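Local structure of periplasmic chaperone Spy (Escherichia coli, 3OEO) at residues L58-A63 against A83-Q88; H65-S70 against V76-Q81; D51-P56 against M93-E98. The protein probably acts as an ATP-independent periplasmic chaperone that limits protein aggregation and assists refolding, working as an elongated, cradle-shaped homodimer. All blocks are in the same frame, centred on the assembly; numbering follows the deposited sequence.

Contact 1 of 3, residues L58-A63 against A83-Q88; sequences LEERRA and AKMEEQ. With CD (cadmium ion), chain J.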
ATOM      1  N   LEU A  58      11.372  -9.070   8.029  1.00106.77           N
ATOM      2  CA  LEU A  58      10.643 -10.141   8.726  1.00107.85           C
ATOM      3  C   LEU A  58      10.209  -9.887  10.179  1.00107.21           C
ATOM      4  O   LEU A  58       9.400 -10.646  10.721  1.00108.13           O
ATOM      5  CB  LEU A  58      11.414 -11.465   8.621  1.00112.31           C
ATOM      6  CG  LEU A  58      11.248 -12.253   7.315  1.00113.08           C
ATOM      7  CD1 LEU A  58      12.357 -13.281   7.159  1.00117.87           C
ATOM      8  CD2 LEU A  58       9.877 -12.920   7.231  1.00112.65           C
ATOM      9  N   GLU A  59      10.731  -8.831  10.802  1.00105.73           N
ATOM     10  CA  GLU A  59      10.450  -8.550  12.218  1.00105.23           C
ATOM     11  C   GLU A  59       9.486  -7.382  12.447  1.00101.32           C
ATOM     12  O   GLU A  59       8.967  -7.213  13.550  1.00101.11           O
ATOM     13  CB  GLU A  59      11.753  -8.321  13.002  1.00107.86           C
ATOM     14  CG  GLU A  59      12.525  -7.082  12.578  1.00106.24           C
ATOM     15  CD  GLU A  59      13.536  -6.632  13.602  1.00107.84           C
ATOM     16  OE1 GLU A  59      14.509  -7.376  13.853  1.00111.36           O
ATOM     17  OE2 GLU A  59      13.373  -5.517  14.141  1.00105.80           O
ATOM     18  N   GLU A  60       9.263  -6.577  11.412  1.00 98.43           N
ATOM     19  CA  GLU A  60       8.401  -5.397  11.513  1.00 94.95           C
ATOM     20  C   GLU A  60       6.925  -5.761  11.431  1.00 93.23           C
ATOM     21  O   GLU A  60       6.086  -5.111  12.058  1.00 92.00           O
ATOM     22  CB  GLU A  60       8.766  -4.359  10.445  1.00 93.38           C
ATOM     23  CG  GLU A  60       9.871  -3.375  10.861  1.00 93.74           C
ATOM     24  CD  GLU A  60      11.284  -3.920  10.683  1.00 95.90           C
ATOM     25  OE1 GLU A  60      11.463  -5.150  10.613  1.00 96.97           O
ATOM     26  OE2 GLU A  60      12.227  -3.107  10.610  1.00 97.25           O
ATOM     27  N   ARG A  61       6.613  -6.800  10.660  1.00 93.50           N
ATOM     28  CA  ARG A  61       5.254  -7.349  10.610  1.00 92.61           C
ATOM     29  C   ARG A  61       4.807  -7.927  11.959  1.00 93.51           C
ATOM     30  O   ARG A  61       3.612  -8.143  12.182  1.00 93.28           O
ATOM     31  CB  ARG A  61       5.116  -8.379   9.483  1.00 94.04           C
ATOM     32  CG  ARG A  61       4.617  -7.776   8.176  1.00 92.27           C
ATOM     33  CD  ARG A  61       4.555  -8.803   7.051  1.00 94.36           C
ATOM     34  NE  ARG A  61       3.782  -8.302   5.916  1.00 92.66           N
ATOM     35  CZ  ARG A  61       2.560  -8.714   5.590  1.00 93.70           C
ATOM     36  NH1 ARG A  61       1.955  -9.658   6.303  1.00 96.27           N
ATOM     37  NH2 ARG A  61       1.943  -8.186   4.541  1.00 92.30           N
ATOM     38  N   ARG A  62       5.775  -8.175  12.843  1.00 94.50           N
ATOM     39  CA  ARG A  62       5.504  -8.448  14.251  1.00 94.98           C
ATOM     40  C   ARG A  62       5.167  -7.134  14.960  1.00 92.09           C
ATOM     41  O   ARG A  62       4.173  -7.052  15.673  1.00 91.43           O
ATOM     42  CB  ARG A  62       6.712  -9.120  14.920  1.00 98.29           C
ATOM     43  CG  ARG A  62       6.430  -9.721  16.300  1.00100.32           C
ATOM     44  CD  ARG A  62       7.706 -10.047  17.088  1.00103.89           C
ATOM     45  NE  ARG A  62       8.635 -10.904  16.350  1.00106.56           N
ATOM     46  CZ  ARG A  62       9.820 -10.512  15.885  1.00107.26           C
ATOM     47  NH1 ARG A  62      10.252  -9.274  16.093  1.00105.21           N
ATOM     48  NH2 ARG A  62      10.586 -11.367  15.220  1.00110.35           N
ATOM     49  N   ALA A  63       5.991  -6.108  14.743  1.00 90.39           N
ATOM     50  CA  ALA A  63       5.793  -4.791  15.358  1.00 88.10           C
ATOM     51  C   ALA A  63       4.375  -4.256  15.165  1.00 85.64           C
ATOM     52  O   ALA A  63       3.696  -3.950  16.149  1.00 85.50           O
ATOM     53  CB  ALA A  63       6.820  -3.793  14.841  1.00 87.64           C
ATOM     54  N   ALA A  83       8.003   5.124  10.175  1.00 63.64           N
ATOM     55  CA  ALA A  83       9.060   5.794   9.411  1.00 66.58           C
ATOM     56  C   ALA A  83      10.326   4.950   9.224  1.00 69.11           C
ATOM     57  O   ALA A  83      11.213   5.325   8.450  1.00 70.55           O
ATOM     58  CB  ALA A  83       9.401   7.150  10.039  1.00 68.73           C
ATOM     59  N   LYS A  84      10.428   3.838   9.959  1.00 70.56           N
ATOM     60  CA  LYS A  84      11.461   2.827   9.691  1.00 72.82           C
ATOM     61  C   LYS A  84      11.023   2.090   8.421  1.00 71.61           C
ATOM     62  O   LYS A  84      11.841   1.573   7.655  1.00 72.66           O
ATOM     63  CB  LYS A  84      11.619   1.873  10.881  1.00 73.90           C
ATOM     64  CG  LYS A  84      12.800   0.902  10.775  1.00 76.72           C
ATOM     65  CD  LYS A  84      13.224   0.315  12.132  1.00 78.45           C
ATOM     66  CE  LYS A  84      12.219  -0.712  12.668  1.00 77.14           C
ATOM     67  NZ  LYS A  84      12.778  -1.575  13.749  1.00 79.12           N
ATOM     68  N   MET A  85       9.711   2.086   8.203  1.00 70.04           N
ATOM     69  CA  MET A  85       9.105   1.597   6.976  1.00 69.25           C
ATOM     70  C   MET A  85       8.931   2.772   5.996  1.00 69.26           C
ATOM     71  O   MET A  85       7.825   3.027   5.502  1.00 67.65           O
ATOM     72  CB  MET A  85       7.758   0.940   7.289  1.00 67.59           C
ATOM     73  CG  MET A  85       7.700   0.241   8.661  1.00 68.72           C
ATOM     74  SD  MET A  85       6.599  -1.192   8.700  1.00 67.87           S
ATOM     75  CE  MET A  85       7.592  -2.366   7.769  1.00 67.97           C
ATOM     76  N   GLU A  86      10.016   3.509   5.763  1.00 71.75           N
ATOM     77  CA  GLU A  86      10.043   4.570   4.755  1.00 72.76           C
ATOM     78  C   GLU A  86      11.074   4.192   3.704  1.00 74.30           C
ATOM     79  O   GLU A  86      10.802   4.287   2.508  1.00 73.66           O
ATOM     80  CB  GLU A  86      10.356   5.958   5.354  1.00 74.40           C
ATOM     81  CG  GLU A  86      11.840   6.348   5.366  1.00 77.55           C
ATOM     82  CD  GLU A  86      12.087   7.854   5.422  1.00 80.71           C
ATOM     83  OE1 GLU A  86      11.115   8.632   5.331  1.00 80.51           O
ATOM     84  OE2 GLU A  86      13.265   8.260   5.557  1.00 83.43           O
ATOM     85  N   GLU A  87      12.246   3.757   4.169  1.00 76.92           N
ATOM     86  CA  GLU A  87      13.305   3.238   3.314  1.00 78.97           C
ATOM     87  C   GLU A  87      12.750   2.132   2.406  1.00 77.81           C
ATOM     88  O   GLU A  87      13.013   2.114   1.205  1.00 77.86           O
ATOM     89  CB  GLU A  87      14.476   2.703   4.164  1.00 82.10           C
ATOM     90  CG  GLU A  87      15.035   3.685   5.230  1.00 84.13           C
ATOM     91  CD  GLU A  87      16.132   3.085   6.130  1.00 87.27           C
ATOM     92  OE1 GLU A  87      16.420   1.869   6.049  1.00 87.44           O
ATOM     93  OE2 GLU A  87      16.717   3.846   6.932  1.00 89.37           O
ATOM     94  N   GLN A  88      11.957   1.233   2.985  1.00 77.31           N
ATOM     95  CA  GLN A  88      11.414   0.083   2.265  1.00 76.88           C
ATOM     96  C   GLN A  88      10.286   0.460   1.310  1.00 74.97           C
ATOM     97  O   GLN A  88      10.219  -0.043   0.186  1.00 74.78           O
ATOM     98  CB  GLN A  88      10.901  -0.976   3.242  1.00 77.14           C
ATOM     99  CG  GLN A  88       9.791  -0.477   4.166  1.00 75.68           C
ATOM    100  CD  GLN A  88       8.623  -1.430   4.280  1.00 74.58           C
ATOM    101  OE1 GLN A  88       7.486  -1.001   4.487  1.00 73.33           O
ATOM    102  NE2 GLN A  88       8.890  -2.725   4.147  1.00 75.73           N
TER
HETATM  103 CD    CD J 162      15.848  -5.260  13.306  1.00 91.33          CD
HETATM  104  O   HOH W   1      17.171  -2.967  12.866  1.00 18.03           O
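A bend at chi2 of Glu-60 (82°) and another at chi3 of Lys-84 (72°) turn a carboxylate and an ammonium group toward each other, and the two side chains meet at roughly a right angle. Glu-60 OE2 forms a salt bridge with Lys-84 NZ that is long, at 3.5 Å. The end of the lysine chain, CE as well as NZ, lies beside this oxygen. Lysine suits this solvent-exposed position because its long alkyl chain carries the charge across to a buried acid.

On the CB side of Glu-60, Met-85 runs past it in the opposite direction, and its CE methyl rests 3.5 Å from Glu-60 CB. One glutamate thus offers its methylene groups to methionine and its oxygen to lysine. The contact joins the first turn of helix 60-68 to the link between helices 75-82 and 87-104, within the all-helical fold of the LTXXQ family. Gln-81 of helix 75-82 also touches Glu-60.

Glu-59 serves a different partner. Its OE1 and OE2 both bind a cadmium ion at 2.6 Å, the ion lying well out of the carboxylate plane, and a water molecule is a further ligand. Lys-84 NZ stays 4.0 Å from Glu-59 OE2, close enough for its charge probably to be felt by both acids.

Contact 2 of 3, residues H65-S70 against V76-Q81; sequences HDIITS and VKAEAQ. With CD (cadmium ion), chain G.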
ATOM      1  N   HIS A  65       1.736  -5.827  14.508  1.00 82.84           N
ATOM      2  CA  HIS A  65       0.920  -6.704  15.342  1.00 83.68           C
ATOM      3  C   HIS A  65       1.004  -6.247  16.796  1.00 82.94           C
ATOM      4  O   HIS A  65      -0.019  -6.000  17.427  1.00 82.76           O
ATOM      5  CB  HIS A  65       1.374  -8.158  15.191  1.00 86.36           C
ATOM      6  CG  HIS A  65       0.307  -9.167  15.483  1.00 89.14           C
ATOM      7  ND1 HIS A  65       0.355 -10.008  16.576  1.00 92.34           N
ATOM      8  CD2 HIS A  65      -0.830  -9.482  14.817  1.00 89.79           C
ATOM      9  CE1 HIS A  65      -0.708 -10.792  16.573  1.00 94.11           C
ATOM     10  NE2 HIS A  65      -1.443 -10.492  15.517  1.00 92.90           N
ATOM     11  N   ASP A  66       2.228  -6.085  17.296  1.00 82.27           N
ATOM     12  CA  ASP A  66       2.479  -5.697  18.689  1.00 81.56           C
ATOM     13  C   ASP A  66       1.746  -4.413  19.114  1.00 78.95           C
ATOM     14  O   ASP A  66       1.177  -4.355  20.211  1.00 79.48           O
ATOM     15  CB  ASP A  66       3.990  -5.593  18.955  1.00 82.52           C
ATOM     16  CG  ASP A  66       4.734  -6.910  18.677  1.00 84.97           C
ATOM     17  OD1 ASP A  66       4.062  -7.930  18.398  1.00 85.43           O
ATOM     18  OD2 ASP A  66       5.989  -6.931  18.748  1.00 85.48           O
ATOM     19  N   ILE A  67       1.745  -3.401  18.248  1.00 75.75           N
ATOM     20  CA  ILE A  67       1.112  -2.116  18.572  1.00 73.38           C
ATOM     21  C   ILE A  67      -0.415  -2.211  18.576  1.00 72.37           C
ATOM     22  O   ILE A  67      -1.077  -1.625  19.438  1.00 72.58           O
ATOM     23  CB  ILE A  67       1.556  -0.979  17.614  1.00 72.03           C
ATOM     24  CG1 ILE A  67       3.071  -1.027  17.382  1.00 73.25           C
ATOM     25  CG2 ILE A  67       1.156   0.382  18.180  1.00 70.98           C
ATOM     26  CD1 ILE A  67       3.497  -0.719  15.953  1.00 72.65           C
ATOM     27  N   ILE A  68      -0.961  -2.948  17.612  1.00 71.24           N
ATOM     28  CA  ILE A  68      -2.408  -3.136  17.484  1.00 70.65           C
ATOM     29  C   ILE A  68      -2.954  -4.106  18.544  1.00 71.78           C
ATOM     30  O   ILE A  68      -4.034  -3.906  19.092  1.00 71.90           O
ATOM     31  CB  ILE A  68      -2.762  -3.614  16.051  1.00 70.76           C
ATOM     32  CG1 ILE A  68      -2.464  -2.490  15.041  1.00 68.77           C
ATOM     33  CG2 ILE A  68      -4.216  -4.109  15.969  1.00 71.80           C
ATOM     34  CD1 ILE A  68      -2.203  -2.956  13.625  1.00 68.19           C
ATOM     35  N   THR A  69      -2.171  -5.139  18.838  1.00 72.35           N
ATOM     36  CA  THR A  69      -2.545  -6.185  19.787  1.00 73.86           C
ATOM     37  C   THR A  69      -2.279  -5.818  21.251  1.00 73.18           C
ATOM     38  O   THR A  69      -2.181  -6.696  22.106  1.00 75.11           O
ATOM     39  CB  THR A  69      -1.799  -7.478  19.463  1.00 75.98           C
ATOM     40  OG1 THR A  69      -0.393  -7.212  19.450  1.00 76.11           O
ATOM     41  CG2 THR A  69      -2.206  -7.999  18.101  1.00 76.65           C
ATOM     42  N   SER A  70      -2.160  -4.522  21.528  1.00 70.50           N
ATOM     43  CA  SER A  70      -1.996  -4.016  22.887  1.00 69.94           C
ATOM     44  C   SER A  70      -3.297  -3.414  23.388  1.00 68.96           C
ATOM     45  O   SER A  70      -4.055  -2.843  22.609  1.00 68.22           O
ATOM     46  CB  SER A  70      -0.878  -2.970  22.945  1.00 69.11           C
ATOM     47  OG  SER A  70      -1.184  -1.917  23.858  1.00 69.25           O
ATOM     48  N   VAL A  76       3.428   7.371  19.519  1.00 57.39           N
ATOM     49  CA  VAL A  76       4.893   7.340  19.359  1.00 58.90           C
ATOM     50  C   VAL A  76       5.476   5.942  19.079  1.00 58.64           C
ATOM     51  O   VAL A  76       6.474   5.826  18.377  1.00 59.59           O
ATOM     52  CB  VAL A  76       5.616   7.967  20.586  1.00 61.22           C
ATOM     53  CG1 VAL A  76       7.111   7.870  20.444  1.00 62.00           C
ATOM     54  CG2 VAL A  76       5.196   9.424  20.774  1.00 63.03           C
ATOM     55  N   LYS A  77       4.868   4.888  19.621  1.00 58.19           N
ATOM     56  CA  LYS A  77       5.342   3.526  19.328  1.00 58.34           C
ATOM     57  C   LYS A  77       5.086   3.189  17.844  1.00 56.38           C
ATOM     58  O   LYS A  77       5.914   2.548  17.186  1.00 56.11           O
ATOM     59  CB  LYS A  77       4.661   2.488  20.237  1.00 58.49           C
ATOM     60  CG  LYS A  77       4.770   2.745  21.744  1.00 61.32           C
ATOM     61  CD  LYS A  77       4.013   1.670  22.507  1.00 64.06           C
ATOM     62  CE  LYS A  77       3.941   1.962  24.008  1.00 67.28           C
ATOM     63  NZ  LYS A  77       3.122   0.946  24.755  1.00 65.65           N
ATOM     64  N   ALA A  78       3.925   3.634  17.357  1.00 54.76           N
ATOM     65  CA  ALA A  78       3.500   3.493  15.957  1.00 53.43           C
ATOM     66  C   ALA A  78       4.154   4.535  15.021  1.00 53.13           C
ATOM     67  O   ALA A  78       4.652   4.171  13.963  1.00 52.68           O
ATOM     68  CB  ALA A  78       1.966   3.559  15.859  1.00 52.27           C
ATOM     69  N   GLU A  79       4.150   5.808  15.426  1.00 53.50           N
ATOM     70  CA  GLU A  79       4.871   6.886  14.732  1.00 54.29           C
ATOM     71  C   GLU A  79       6.307   6.529  14.362  1.00 55.29           C
ATOM     72  O   GLU A  79       6.799   6.967  13.319  1.00 55.67           O
ATOM     73  CB  GLU A  79       4.951   8.152  15.598  1.00 56.17           C
ATOM     74  CG  GLU A  79       3.633   8.825  15.944  1.00 54.73           C
ATOM     75  CD  GLU A  79       3.831  10.101  16.753  1.00 55.80           C
ATOM     76  OE1 GLU A  79       4.975  10.410  17.148  1.00 56.88           O
ATOM     77  OE2 GLU A  79       2.831  10.803  16.995  1.00 55.64           O
ATOM     78  N   ALA A  80       6.975   5.761  15.226  1.00 55.89           N
ATOM     79  CA  ALA A  80       8.409   5.496  15.087  1.00 57.47           C
ATOM     80  C   ALA A  80       8.700   4.090  14.589  1.00 56.87           C
ATOM     81  O   ALA A  80       9.864   3.676  14.492  1.00 58.19           O
ATOM     82  CB  ALA A  80       9.126   5.767  16.386  1.00 60.04           C
ATOM     83  N   GLN A  81       7.629   3.363  14.289  1.00 55.31           N
ATOM     84  CA  GLN A  81       7.706   2.111  13.551  1.00 55.74           C
ATOM     85  C   GLN A  81       7.501   2.423  12.058  1.00 56.08           C
ATOM     86  O   GLN A  81       8.354   2.080  11.229  1.00 56.39           O
ATOM     87  CB  GLN A  81       6.669   1.110  14.084  1.00 54.33           C
ATOM     88  CG  GLN A  81       6.171   0.043  13.092  1.00 50.96           C
ATOM     89  CD  GLN A  81       7.226  -0.977  12.692  1.00 49.76           C
ATOM     90  OE1 GLN A  81       8.395  -0.870  13.069  1.00 51.92           O
ATOM     91  NE2 GLN A  81       6.812  -1.983  11.926  1.00 47.41           N
TER
HETATM   92 CD    CD G  18       4.191  -9.876  19.950  1.00 76.52          CD
HETATM   93  O   HOH W   2       5.333 -12.066  18.993  1.00 36.38           O
HETATM   94  O   HOH W   3       3.450 -11.997  20.897  1.00 35.04           O
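The carbonyl oxygen of His-65 accepts the backbone N of Thr-69 at 2.7 Å, a bond that holds together the end of the helix from which Ile-67 reaches over to Ala-78 and Gln-81. The hydroxyl of Thr-69 turns back to the same oxygen, although its modelled separation is too short to be trusted. In this pose Thr-69 CG2 sits over the centre of the His-65 imidazole, 3.5 Å above its plane, and rings of Phe-115 and Phe-119 from the second subunit also meet that histidine.

Ile-67 carries the contact between the segments. With its CG1 beside the backbone N (chi1 -44°), its two branches serve different neighbours. Ile-67 CG2 lies 4.0 Å from Ala-78 CB, while CD1 lies 4.0 Å from Gln-81 CG and also approaches the backbone O of Lys-77. The two branches of isoleucine let one residue touch both Ala-78 and Gln-81, and alanine opposite it lets the helices come near. Gln-81 contributes its methylenes here, and its side chain goes on to touch Glu-60, Ala-63 and Met-64.

Asp-66 points elsewhere, binding a cadmium ion through OD1 at 2.5 Å together with two waters. Beyond Thr-69, Ser-70 OG bonds to Thr-72 O in the turn that reverses the chain. Two roughly antiparallel helices, 60-68 and 75-82, joined by a short connection and packed through Ile-67 against Ala-78 and the methylenes of Gln-81, make an alpha-alpha hairpin.

Contact 3 of 3, residues D51-P56 against M93-E98; sequences DQMKRP and MLAHME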
ATOM      1  N   ASP A  51      11.710 -10.110  -7.070  1.00103.49           N
ATOM      2  CA  ASP A  51      12.870 -10.681  -6.374  1.00106.96           C
ATOM      3  C   ASP A  51      13.921  -9.649  -5.949  1.00106.75           C
ATOM      4  O   ASP A  51      13.876  -9.149  -4.823  1.00106.12           O
ATOM      5  CB  ASP A  51      13.516 -11.794  -7.218  1.00110.44           C
ATOM      6  CG  ASP A  51      12.564 -12.952  -7.504  1.00111.87           C
ATOM      7  OD1 ASP A  51      11.891 -13.434  -6.568  1.00112.40           O
ATOM      8  OD2 ASP A  51      12.502 -13.392  -8.673  1.00112.38           O
ATOM      9  N   GLN A  52      14.853  -9.339  -6.853  1.00107.75           N
ATOM     10  CA  GLN A  52      15.979  -8.428  -6.585  1.00108.52           C
ATOM     11  C   GLN A  52      15.565  -7.198  -5.770  1.00106.00           C
ATOM     12  O   GLN A  52      16.306  -6.745  -4.890  1.00107.32           O
ATOM     13  CB  GLN A  52      16.642  -8.004  -7.902  1.00108.56           C
ATOM     14  CG  GLN A  52      17.946  -7.216  -7.758  1.00110.08           C
ATOM     15  CD  GLN A  52      19.165  -8.095  -7.511  1.00114.87           C
ATOM     16  OE1 GLN A  52      19.102  -9.323  -7.606  1.00117.14           O
ATOM     17  NE2 GLN A  52      20.290  -7.461  -7.198  1.00116.72           N
ATOM     18  N   MET A  53      14.376  -6.679  -6.075  1.00102.90           N
ATOM     19  CA  MET A  53      13.770  -5.570  -5.351  1.00100.55           C
ATOM     20  C   MET A  53      13.184  -6.074  -4.030  1.00100.83           C
ATOM     21  O   MET A  53      11.965  -6.253  -3.907  1.00 99.25           O
ATOM     22  CB  MET A  53      12.666  -4.960  -6.211  1.00 97.64           C
ATOM     23  CG  MET A  53      12.559  -3.453  -6.122  1.00 96.30           C
ATOM     24  SD  MET A  53      13.863  -2.568  -7.013  1.00 98.03           S
ATOM     25  CE  MET A  53      13.809  -3.338  -8.639  1.00 98.32           C
ATOM     26  N   LYS A  54      14.058  -6.293  -3.046  1.00103.12           N
ATOM     27  CA  LYS A  54      13.697  -6.963  -1.788  1.00104.05           C
ATOM     28  C   LYS A  54      12.506  -6.329  -1.051  1.00101.15           C
ATOM     29  O   LYS A  54      12.555  -5.161  -0.655  1.00 99.65           O
ATOM     30  CB  LYS A  54      14.918  -7.092  -0.867  1.00107.25           C
ATOM     31  CG  LYS A  54      15.939  -8.125  -1.333  1.00111.02           C
ATOM     32  CD  LYS A  54      17.047  -8.316  -0.310  1.00114.73           C
ATOM     33  CE  LYS A  54      18.006  -9.421  -0.729  1.00118.90           C
ATOM     34  NZ  LYS A  54      19.105  -9.605   0.260  1.00122.71           N
ATOM     35  N   ARG A  55      11.452  -7.125  -0.867  1.00100.76           N
ATOM     36  CA  ARG A  55      10.187  -6.649  -0.290  1.00 98.32           C
ATOM     37  C   ARG A  55      10.006  -6.820   1.239  1.00 98.81           C
ATOM     38  O   ARG A  55       9.437  -5.931   1.880  1.00 96.97           O
ATOM     39  CB  ARG A  55       8.982  -7.255  -1.034  1.00 97.71           C
ATOM     40  CG  ARG A  55       8.934  -6.952  -2.532  1.00 96.70           C
ATOM     41  CD  ARG A  55       7.540  -7.172  -3.124  1.00 95.60           C
ATOM     42  NE  ARG A  55       6.637  -6.051  -2.861  1.00 93.18           N
ATOM     43  CZ  ARG A  55       6.531  -4.961  -3.624  1.00 91.77           C
ATOM     44  NH1 ARG A  55       7.276  -4.825  -4.716  1.00 91.85           N
ATOM     45  NH2 ARG A  55       5.681  -3.996  -3.292  1.00 89.62           N
ATOM     46  N   PRO A  56      10.472  -7.949   1.828  1.00101.47           N
ATOM     47  CA  PRO A  56      10.059  -8.208   3.209  1.00101.82           C
ATOM     48  C   PRO A  56      11.114  -8.013   4.321  1.00103.32           C
ATOM     49  O   PRO A  56      12.139  -8.701   4.324  1.00106.55           O
ATOM     50  CB  PRO A  56       9.643  -9.683   3.153  1.00104.35           C
ATOM     51  CG  PRO A  56      10.483 -10.284   2.010  1.00106.30           C
ATOM     52  CD  PRO A  56      11.131  -9.137   1.253  1.00104.51           C
ATOM     53  N   MET A  93       7.866   1.923  -4.210  1.00 73.21           N
ATOM     54  CA  MET A  93       7.144   2.845  -5.079  1.00 72.79           C
ATOM     55  C   MET A  93       8.007   3.221  -6.281  1.00 73.42           C
ATOM     56  O   MET A  93       7.558   3.127  -7.425  1.00 72.97           O
ATOM     57  CB  MET A  93       6.732   4.094  -4.299  1.00 73.03           C
ATOM     58  CG  MET A  93       5.596   3.875  -3.320  1.00 72.48           C
ATOM     59  SD  MET A  93       4.888   5.423  -2.703  1.00 74.62           S
ATOM     60  CE  MET A  93       3.517   4.752  -1.751  1.00 74.60           C
ATOM     61  N   LEU A  94       9.251   3.613  -6.002  1.00 74.73           N
ATOM     62  CA  LEU A  94      10.257   3.897  -7.019  1.00 75.73           C
ATOM     63  C   LEU A  94      10.400   2.720  -7.980  1.00 75.85           C
ATOM     64  O   LEU A  94       9.855   2.741  -9.081  1.00 75.18           O
ATOM     65  CB  LEU A  94      11.599   4.223  -6.346  1.00 77.63           C
ATOM     66  CG  LEU A  94      12.725   5.031  -7.024  1.00 78.41           C
ATOM     67  CD1 LEU A  94      13.783   4.142  -7.675  1.00 78.27           C
ATOM     68  CD2 LEU A  94      12.207   6.081  -7.992  1.00 76.06           C
ATOM     69  N   ALA A  95      11.104   1.686  -7.537  1.00 77.25           N
ATOM     70  CA  ALA A  95      11.360   0.481  -8.331  1.00 78.06           C
ATOM     71  C   ALA A  95      10.179  -0.013  -9.158  1.00 77.06           C
ATOM     72  O   ALA A  95      10.354  -0.432 -10.305  1.00 77.59           O
ATOM     73  CB  ALA A  95      11.825  -0.605  -7.433  1.00 79.27           C
ATOM     74  N   HIS A  96       8.988   0.019  -8.564  1.00 76.28           N
ATOM     75  CA  HIS A  96       7.760  -0.381  -9.244  1.00 76.00           C
ATOM     76  C   HIS A  96       7.527   0.494 -10.477  1.00 75.47           C
ATOM     77  O   HIS A  96       7.202  -0.005 -11.549  1.00 75.65           O
ATOM     78  CB  HIS A  96       6.563  -0.272  -8.286  1.00 75.53           C
ATOM     79  CG  HIS A  96       5.534  -1.350  -8.467  1.00 76.88           C
ATOM     80  ND1 HIS A  96       4.389  -1.170  -9.216  1.00 77.65           N
ATOM     81  CD2 HIS A  96       5.474  -2.616  -7.987  1.00 78.08           C
ATOM     82  CE1 HIS A  96       3.671  -2.279  -9.193  1.00 78.44           C
ATOM     83  NE2 HIS A  96       4.307  -3.173  -8.455  1.00 78.77           N
ATOM     84  N   MET A  97       7.709   1.800 -10.316  1.00 75.62           N
ATOM     85  CA  MET A  97       7.478   2.766 -11.391  1.00 75.53           C
ATOM     86  C   MET A  97       8.429   2.543 -12.570  1.00 76.10           C
ATOM     87  O   MET A  97       8.005   2.614 -13.722  1.00 75.77           O
ATOM     88  CB  MET A  97       7.578   4.196 -10.857  1.00 75.93           C
ATOM     89  CG  MET A  97       6.466   4.568  -9.875  1.00 75.17           C
ATOM     90  SD  MET A  97       6.704   6.188  -9.119  1.00 75.07           S
ATOM     91  CE  MET A  97       5.046   6.548  -8.549  1.00 74.89           C
ATOM     92  N   GLU A  98       9.696   2.244 -12.273  1.00 77.16           N
ATOM     93  CA  GLU A  98      10.674   1.867 -13.303  1.00 78.54           C
ATOM     94  C   GLU A  98      10.118   0.754 -14.189  1.00 78.22           C
ATOM     95  O   GLU A  98      10.093   0.881 -15.414  1.00 78.33           O
ATOM     96  CB  GLU A  98      12.000   1.384 -12.694  1.00 80.19           C
ATOM     97  CG  GLU A  98      12.585   2.243 -11.574  1.00 81.99           C
ATOM     98  CD  GLU A  98      14.036   1.901 -11.255  1.00 85.28           C
ATOM     99  OE1 GLU A  98      14.661   2.641 -10.470  1.00 86.94           O
ATOM    100  OE2 GLU A  98      14.558   0.892 -11.781  1.00 86.27           O
TER
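The two segments differ in backbone: 51-56 is irregular, whereas 93-98 is a stretch of helix. Met-53 is the centre of an inverse gamma turn, with phi -77° and psi 78°, closed by a weak bond from Lys-54 N to Gln-52 O. Opposite it, the bonds from Met-97 N to Met-93 O and from Glu-98 N to Leu-94 O, both 3.2 Å, carry the helix past. The backbones come nearest at Met-53 and Ala-95, whose CA atoms are 7.2 Å apart.

Met-53 sets out toward the helix, and the bend at chi2 (75°), followed by a second at chi3, brings the end of its chain to the methyl of Ala-95. Met-53 CE lies 3.6 Å from Ala-95 CB; the position of the sulfur is doubtful, because it is modelled too close to that methyl. A flexible, unbranched methionine can fold over so small a side chain, and an alanine on this side of the helix lets the irregular segment approach.

Arg-55 does not set out toward the helix, but its end comes nearer to it, at His-96. NH1 sits at the edge of the imidazole, near the ring plane and 4.3 Å from His-96 CD2, and CD2 in turn lies oblique to the guanidinium plane. This is a loose approach rather than a bond, in keeping with an arginine in an exposed loop. His-96 has its own helix partner, ND1 making a weak hydrogen bond to Gln-100 OE1, and a cadmium ion lies about 5 Å from its side chain.

The loop between helices 38-49 and 60-68 thus touches helix 87-104 at Ala-95 and His-96, while Met-93, Leu-94 and Met-97 of that helix pack on Ile-82, Ala-78 and Met-64 of the second subunit, an arrangement that belongs to the helical, cradle-shaped dimer of Spy.

The three contacts nest along the chain, contact 2 inside the loop closed by contact 1 and contact 1 inside that closed by contact 3. Contacts 1 and 2 share helix 60-68 and touch through Gln-81, whereas contact 1 lies at the start of helix 87-104, which contact 3 also uses. Contact 3 lies nearest the chain centre, about 6 Å from it, and contact 2 farthest, about 24 Å, yet all are only partly buried in this slender fold. Their chemistry differs accordingly: contact 1 pairs charges beside a methionine methyl, contact 2 is mainly aliphatic between helices, and contact 3 sets a loop methionine on a helix alanine. Each also reaches the second subunit.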